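Local coordinates for galactose-binding-like protein (Bacteroides thetaiotaomicron, PDB 7M1B) that probably binds galactose or related glycans as a SusE-like protein, of a family with a potential degradative capacity, at residues 259-264 with 351-356. Numbering follows the deposited sequence.
Sequences TFDMGQ and PVRYIR
Arg-353 sends CG away from its own amide N (chi1 171°) and runs extended as far as NE, reaching Asp-261, whose carboxylate swings out at chi1 180° to meet it. The grip is side-on: Arg-353 NE lies 2.8 Å from Asp-261 OD1, and Arg-353 NH2 lies 3.1 Å from Asp-261 OD2, on its syn lone pair. Gly-263 N also donates to Asp-261 OD1, from above the carboxylate plane at 2.8 Å, closing an Asx turn where the strand turns a corner. A water bridges Asp-261 OD2 to Tyr-354 OH. The antiparallel pairing rests on the bond from Phe-260 N to Ile-355 O, 2.9 Å, and its reciprocal. On the face shared by these two, Ile-355 CB sits 3.9 Å from the Phe-260 ring centroid, a CH-pi contact, while Met-262 CG meets Ile-355 CG1. Arg-356 NE gives Thr-259 OG1 a nearly straight bond (172°), and Asp-218 joins both residues. With an alanine in place of Arg-353, the Asp-261 carboxylate would probably keep the Gly-263 N-H and the water but lose its charge mate. Strands 256-274 and 352-362 are thus joined by backbone bonds, an apolar face and, opposite it, two ionic groupings, Asp-261 with Arg-353 and Asp-218 with Arg-356.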
loop_
_atom_site.group_PDB
_atom_site.type_symbol
_atom_site.label_atom_id
_atom_site.label_comp_id
_atom_site.label_asym_id
_atom_site.label_seq_id
_atom_site.Cartn_x
_atom_site.Cartn_y
_atom_site.Cartn_z
ATOM N N THR A 259 6.501 8.229 -10.585
ATOM C CA THR A 259 6.705 6.805 -10.835
ATOM C C THR A 259 8.115 6.408 -10.463
ATOM O O THR A 259 9.084 7.085 -10.851
ATOM C CB THR A 259 6.494 6.394 -12.322
ATOM O OG1 THR A 259 5.277 7.007 -12.779
ATOM C CG2 THR A 259 6.472 4.899 -12.504
ATOM N N PHE A 260 8.234 5.278 -9.722
ATOM C CA PHE A 260 9.595 4.795 -9.497
ATOM C C PHE A 260 9.623 3.260 -9.611
ATOM O O PHE A 260 8.571 2.612 -9.704
ATOM C CB PHE A 260 10.149 5.209 -8.120
ATOM C CG PHE A 260 9.340 4.861 -6.905
ATOM C CD1 PHE A 260 9.562 3.638 -6.295
ATOM C CD2 PHE A 260 8.349 5.712 -6.415
ATOM C CE1 PHE A 260 8.879 3.345 -5.103
ATOM C CE2 PHE A 260 7.652 5.396 -5.254
ATOM C CZ PHE A 260 7.918 4.207 -4.584
ATOM N N ASP A 261 10.824 2.724 -9.725
ATOM C CA ASP A 261 11.041 1.278 -9.862
ATOM C C ASP A 261 11.607 0.817 -8.517
ATOM O O ASP A 261 12.732 1.221 -8.132
ATOM C CB ASP A 261 11.987 1.056 -11.062
ATOM C CG ASP A 261 12.346 -0.383 -11.364
ATOM O OD1 ASP A 261 11.808 -1.238 -10.661
ATOM O OD2 ASP A 261 13.260 -0.614 -12.234
ATOM N N MET A 262 11.025 -0.178 -7.915
ATOM C CA MET A 262 11.564 -0.787 -6.691
ATOM C C MET A 262 12.829 -1.635 -6.975
ATOM O O MET A 262 13.596 -1.914 -6.066
ATOM C CB MET A 262 10.538 -1.661 -5.986
ATOM C CG MET A 262 9.294 -0.797 -5.490
ATOM S SD MET A 262 8.404 -1.743 -4.210
ATOM C CE MET A 262 7.793 -3.078 -5.236
ATOM N N GLY A 263 13.059 -1.992 -8.240
ATOM C CA GLY A 263 14.215 -2.756 -8.659
ATOM C C GLY A 263 14.115 -4.263 -8.363
ATOM O O GLY A 263 15.058 -5.039 -8.663
ATOM N N GLN A 264 12.922 -4.690 -7.961
ATOM C CA GLN A 264 12.621 -6.093 -7.748
ATOM C C GLN A 264 11.111 -6.180 -7.602
ATOM O O GLN A 264 10.448 -5.152 -7.350
ATOM C CB GLN A 264 13.234 -6.653 -6.473
ATOM C CG GLN A 264 12.871 -5.897 -5.215
ATOM C CD GLN A 264 13.413 -6.600 -3.980
ATOM O OE1 GLN A 264 13.480 -7.844 -3.930
ATOM N NE2 GLN A 264 13.859 -5.782 -3.005
ATOM N N PRO A 351 1.729 -9.136 -6.612
ATOM C CA PRO A 351 3.125 -8.696 -6.483
ATOM C C PRO A 351 3.317 -7.555 -7.468
ATOM O O PRO A 351 2.755 -7.579 -8.558
ATOM C CB PRO A 351 3.916 -9.913 -6.997
ATOM C CG PRO A 351 2.992 -11.094 -6.685
ATOM C CD PRO A 351 1.633 -10.540 -7.073
ATOM N N VAL A 352 4.188 -6.604 -7.107
ATOM C CA VAL A 352 4.423 -5.436 -7.983
ATOM C C VAL A 352 5.917 -5.079 -7.916
ATOM O O VAL A 352 6.625 -5.542 -7.000
ATOM C CB VAL A 352 3.577 -4.189 -7.643
ATOM C CG1 VAL A 352 2.100 -4.431 -7.974
ATOM C CG2 VAL A 352 3.737 -3.801 -6.188
ATOM N N ARG A 353 6.364 -4.297 -8.912
ATOM C CA ARG A 353 7.755 -3.806 -8.947
ATOM C C ARG A 353 7.721 -2.292 -9.172
ATOM O O ARG A 353 8.539 -1.603 -8.549
ATOM C CB ARG A 353 8.489 -4.459 -10.126
ATOM C CG ARG A 353 9.863 -3.833 -10.364
ATOM C CD ARG A 353 10.708 -4.629 -11.334
ATOM N NE ARG A 353 11.959 -3.910 -11.577
ATOM C CZ ARG A 353 13.096 -4.410 -12.021
ATOM N NH1 ARG A 353 13.273 -5.740 -12.122
ATOM N NH2 ARG A 353 14.099 -3.557 -12.166
ATOM N N TYR A 354 6.909 -1.812 -10.146
ATOM C CA TYR A 354 6.828 -0.399 -10.439
ATOM C C TYR A 354 5.760 0.238 -9.593
ATOM O O TYR A 354 4.676 -0.336 -9.459
ATOM C CB TYR A 354 6.664 -0.134 -11.939
ATOM C CG TYR A 354 7.695 -0.800 -12.799
ATOM C CD1 TYR A 354 8.971 -0.211 -12.982
ATOM C CD2 TYR A 354 7.523 -2.107 -13.250
ATOM C CE1 TYR A 354 9.959 -0.852 -13.725
ATOM C CE2 TYR A 354 8.541 -2.809 -13.901
ATOM C CZ TYR A 354 9.770 -2.185 -14.106
ATOM O OH TYR A 354 10.760 -2.831 -14.817
ATOM N N ILE A 355 6.005 1.451 -9.092
ATOM C CA ILE A 355 5.104 2.091 -8.135
ATOM C C ILE A 355 4.779 3.502 -8.608
ATOM O O ILE A 355 5.672 4.238 -8.970
ATOM C CB ILE A 355 5.702 2.111 -6.691
ATOM C CG1 ILE A 355 6.080 0.722 -6.142
ATOM C CG2 ILE A 355 4.827 2.857 -5.721
ATOM C CD1 ILE A 355 4.850 -0.151 -5.983
ATOM N N ARG A 356 3.512 3.907 -8.439
ATOM C CA ARG A 356 3.146 5.308 -8.612
ATOM C C ARG A 356 2.487 5.837 -7.346
ATOM O O ARG A 356 1.673 5.131 -6.695
ATOM C CB ARG A 356 2.162 5.468 -9.765
ATOM C CG ARG A 356 2.841 5.620 -11.118
ATOM C CD ARG A 356 1.866 5.659 -12.260
ATOM N NE ARG A 356 2.553 6.363 -13.343
ATOM C CZ ARG A 356 1.961 6.745 -14.467
ATOM N NH1 ARG A 356 0.702 6.301 -14.756
ATOM N NH2 ARG A 356 2.560 7.458 -15.381
HETATM O O HOH W 1 13.140 -1.643 -14.959
#